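Long-range contact in endolysin (Clostridium phage phiCD27, PDB 3QAY), which probably cleaves the amide bond between N-acetylmuramic acid and L-alanine in the peptidoglycan of Clostridium difficile, as a zinc-dependent phage amidase: residues I82-N87 against V142-F147. Residues are numbered along the deposited sequence; the frame is centred on the assembly and turned at random.
Sequences IELHLN and VLIESF. With ZN (zinc ion), chain E.
H85 and L143 meet on the zinc-bearing face of two neighbouring parallel strands, 80-87 and 140-148, central in the mixed sheet of this amidase domain. H85 CB lies 3.5 Å from I144 O. H85 CG comes near L143 CD2 and sits anti to the carbonyl carbon (chi1 -73°), which turns the ring back along its own strand toward E83. H85 CD2 rests on the branch of L143, 3.4 Å from L143 CD2. At one end of the ring, H85 ND1 binds the zinc ion at 2.0 Å, alongside H10, E27 and a water. At the other end, H85 NE2 donates in the ring plane to E83 OE1 at 2.7 Å. It meets that oxygen on the anti side, 26° out of the carboxylate plane. The other oxygen, E83 OE2, is held by K69 and T7.

Backbone bonds join the strands, among them E83 N to V142 O and H85 N to I144 O. Beyond S146 the chain turns a corner, yet N87 N still reaches F147 O. On the face of I82, L84, V142 and I144, I82 CG2 presses tightly on I144 CD1 at 3.4 Å. At the corner, L86 CD2 lies over the centre of the F147 ring, 3.5 Å from the centroid, in a CH-pi contact.

The E145 carboxylate lies beside H85 and N87, with E145 OE2 4.5 Å from H85 ND1. The E83 bond and the zinc bond together fix the rotation of the imidazole. The former probably also makes ND1 a stronger zinc ligand, with E83 as second-shell support for the metal site.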
ATOM      1  N   ILE A  82      -1.651   1.419  -6.486  1.00  7.72           N
ATOM      2  CA  ILE A  82      -1.387   1.571  -5.063  1.00  7.38           C
ATOM      3  C   ILE A  82      -0.532   0.387  -4.639  1.00  6.97           C
ATOM      4  O   ILE A  82      -0.904  -0.758  -4.904  1.00  6.91           O
ATOM      5  CB  ILE A  82      -2.691   1.543  -4.226  1.00  7.08           C
ATOM      6  CG1 ILE A  82      -3.591   2.731  -4.568  1.00  6.87           C
ATOM      7  CG2 ILE A  82      -2.374   1.537  -2.729  1.00  7.86           C
ATOM      8  CD1 ILE A  82      -5.031   2.529  -4.149  1.00  7.26           C
ATOM      9  N   GLU A  83       0.614   0.648  -4.017  1.00  6.53           N
ATOM     10  CA  GLU A  83       1.384  -0.432  -3.394  1.00  6.59           C
ATOM     11  C   GLU A  83       1.336  -0.296  -1.882  1.00  6.39           C
ATOM     12  O   GLU A  83       1.604   0.768  -1.335  1.00  5.96           O
ATOM     13  CB  GLU A  83       2.834  -0.482  -3.866  1.00  6.71           C
ATOM     14  CG  GLU A  83       3.577  -1.716  -3.325  1.00  6.75           C
ATOM     15  CD  GLU A  83       4.839  -2.031  -4.093  1.00  8.36           C
ATOM     16  OE1 GLU A  83       5.915  -1.589  -3.644  1.00  9.50           O
ATOM     17  OE2 GLU A  83       4.755  -2.702  -5.151  1.00  8.72           O
ATOM     18  N   LEU A  84       1.008  -1.405  -1.227  1.00  6.50           N
ATOM     19  CA  LEU A  84       0.787  -1.441   0.202  1.00  6.19           C
ATOM     20  C   LEU A  84       2.057  -1.852   0.915  1.00  6.62           C
ATOM     21  O   LEU A  84       2.645  -2.911   0.621  1.00  6.53           O
ATOM     22  CB  LEU A  84      -0.337  -2.430   0.536  1.00  6.20           C
ATOM     23  CG  LEU A  84      -1.716  -2.090  -0.034  1.00  5.95           C
ATOM     24  CD1 LEU A  84      -2.732  -3.158   0.352  1.00  6.28           C
ATOM     25  CD2 LEU A  84      -2.158  -0.722   0.454  1.00  6.23           C
ATOM     26  N   HIS A  85       2.470  -0.997   1.848  1.00  6.71           N
ATOM     27  CA  HIS A  85       3.580  -1.255   2.747  1.00  7.10           C
ATOM     28  C   HIS A  85       3.191  -0.941   4.188  1.00  7.28           C
ATOM     29  O   HIS A  85       2.149  -0.337   4.460  1.00  6.28           O
ATOM     30  CB  HIS A  85       4.787  -0.391   2.367  1.00  7.36           C
ATOM     31  CG  HIS A  85       5.477  -0.839   1.117  1.00  8.13           C
ATOM     32  ND1 HIS A  85       6.630  -1.593   1.133  1.00  8.87           N
ATOM     33  CD2 HIS A  85       5.173  -0.646  -0.188  1.00  9.07           C
ATOM     34  CE1 HIS A  85       7.010  -1.840  -0.108  1.00  9.67           C
ATOM     35  NE2 HIS A  85       6.140  -1.282  -0.930  1.00  9.54           N
ATOM     36  N   LEU A  86       4.044  -1.395   5.102  1.00  7.65           N
ATOM     37  CA  LEU A  86       4.053  -0.928   6.472  1.00  8.19           C
ATOM     38  C   LEU A  86       5.456  -0.390   6.716  1.00  9.03           C
ATOM     39  O   LEU A  86       6.427  -0.848   6.095  1.00  9.30           O
ATOM     40  CB  LEU A  86       3.731  -2.053   7.462  1.00  8.25           C
ATOM     41  CG  LEU A  86       2.310  -2.622   7.508  1.00  8.16           C
ATOM     42  CD1 LEU A  86       2.168  -3.622   8.653  1.00  7.35           C
ATOM     43  CD2 LEU A  86       1.247  -1.535   7.636  1.00  6.88           C
ATOM     44  N   ASN A  87       5.548   0.589   7.605  1.00  9.52           N
ATOM     45  CA  ASN A  87       6.794   1.270   7.892  1.00 10.50           C
ATOM     46  C   ASN A  87       7.528   0.569   9.020  1.00 11.19           C
ATOM     47  O   ASN A  87       7.002  -0.358   9.643  1.00 10.80           O
ATOM     48  CB  ASN A  87       6.511   2.734   8.265  1.00 10.82           C
ATOM     49  CG  ASN A  87       7.486   3.713   7.628  1.00 11.28           C
ATOM     50  OD1 ASN A  87       8.681   3.433   7.502  1.00 11.06           O
ATOM     51  ND2 ASN A  87       6.974   4.881   7.231  1.00 11.53           N
ATOM     52  N   VAL A 142       0.917   5.564  -6.101  1.00  9.38           N
ATOM     53  CA  VAL A 142       1.264   5.938  -4.739  1.00  9.10           C
ATOM     54  C   VAL A 142       1.682   4.703  -3.949  1.00  8.74           C
ATOM     55  O   VAL A 142       1.193   3.603  -4.184  1.00  8.53           O
ATOM     56  CB  VAL A 142       0.116   6.685  -4.013  1.00  8.96           C
ATOM     57  CG1 VAL A 142      -0.157   8.001  -4.702  1.00  9.16           C
ATOM     58  CG2 VAL A 142      -1.140   5.841  -3.949  1.00  9.68           C
ATOM     59  N   LEU A 143       2.623   4.898  -3.037  1.00  8.58           N
ATOM     60  CA  LEU A 143       3.060   3.837  -2.160  1.00  8.46           C
ATOM     61  C   LEU A 143       2.571   4.202  -0.777  1.00  8.18           C
ATOM     62  O   LEU A 143       2.968   5.230  -0.226  1.00  8.36           O
ATOM     63  CB  LEU A 143       4.576   3.716  -2.206  1.00  8.56           C
ATOM     64  CG  LEU A 143       5.227   2.557  -1.454  1.00  9.11           C
ATOM     65  CD1 LEU A 143       6.670   2.396  -1.897  1.00  9.67           C
ATOM     66  CD2 LEU A 143       5.157   2.748   0.058  1.00  8.29           C
ATOM     67  N   ILE A 144       1.693   3.375  -0.221  1.00  8.06           N
ATOM     68  CA  ILE A 144       1.114   3.657   1.088  1.00  8.29           C
ATOM     69  C   ILE A 144       1.855   2.894   2.183  1.00  8.49           C
ATOM     70  O   ILE A 144       1.962   1.655   2.145  1.00  7.70           O
ATOM     71  CB  ILE A 144      -0.392   3.321   1.148  1.00  8.39           C
ATOM     72  CG1 ILE A 144      -1.141   4.002   0.000  1.00  7.84           C
ATOM     73  CG2 ILE A 144      -0.977   3.766   2.490  1.00  9.03           C
ATOM     74  CD1 ILE A 144      -2.622   3.640  -0.072  1.00  7.26           C
ATOM     75  N   GLU A 145       2.391   3.656   3.139  1.00  8.74           N
ATOM     76  CA  GLU A 145       2.936   3.110   4.370  1.00  9.34           C
ATOM     77  C   GLU A 145       1.891   3.380   5.458  1.00  9.16           C
ATOM     78  O   GLU A 145       1.924   4.425   6.117  1.00  8.89           O
ATOM     79  CB  GLU A 145       4.269   3.792   4.708  1.00 10.22           C
ATOM     80  CG  GLU A 145       5.327   3.675   3.601  1.00 12.19           C
ATOM     81  CD  GLU A 145       6.439   2.683   3.912  1.00 15.48           C
ATOM     82  OE1 GLU A 145       6.526   2.200   5.058  1.00 17.66           O
ATOM     83  OE2 GLU A 145       7.247   2.402   3.006  1.00 18.52           O
ATOM     84  N   SER A 146       0.970   2.432   5.627  1.00  8.88           N
ATOM     85  CA  SER A 146      -0.250   2.636   6.433  1.00  9.31           C
ATOM     86  C   SER A 146       0.018   2.948   7.900  1.00  9.72           C
ATOM     87  O   SER A 146      -0.637   3.819   8.484  1.00 10.40           O
ATOM     88  CB  SER A 146      -1.161   1.404   6.347  1.00  9.13           C
ATOM     89  OG  SER A 146      -1.714   1.251   5.050  1.00  9.10           O
ATOM     90  N   PHE A 147       0.950   2.205   8.491  1.00  9.39           N
ATOM     91  CA  PHE A 147       1.379   2.390   9.878  1.00  9.96           C
ATOM     92  C   PHE A 147       2.676   1.603  10.100  1.00 10.06           C
ATOM     93  O   PHE A 147       3.131   0.908   9.188  1.00  9.64           O
ATOM     94  CB  PHE A 147       0.291   1.941  10.868  1.00 10.27           C
ATOM     95  CG  PHE A 147      -0.118   0.494  10.724  1.00  9.61           C
ATOM     96  CD1 PHE A 147       0.586  -0.514  11.378  1.00 10.39           C
ATOM     97  CD2 PHE A 147      -1.208   0.142   9.941  1.00  8.89           C
ATOM     98  CE1 PHE A 147       0.215  -1.845  11.238  1.00  9.63           C
ATOM     99  CE2 PHE A 147      -1.586  -1.182   9.802  1.00  8.35           C
ATOM    100  CZ  PHE A 147      -0.875  -2.175  10.448  1.00  8.93           C
TER
HETATM  101 ZN    ZN E 180       7.775  -2.183   2.656  1.00  9.00          ZN
HETATM  102  O   HOH W   1      -0.460  -0.776   3.868  1.00  3.48           O
HETATM  103  O   HOH W   2       4.215   5.005   7.868  1.00  8.25           O
HETATM  104  O   HOH W   3       9.710  -1.370   1.437  1.00 13.81           O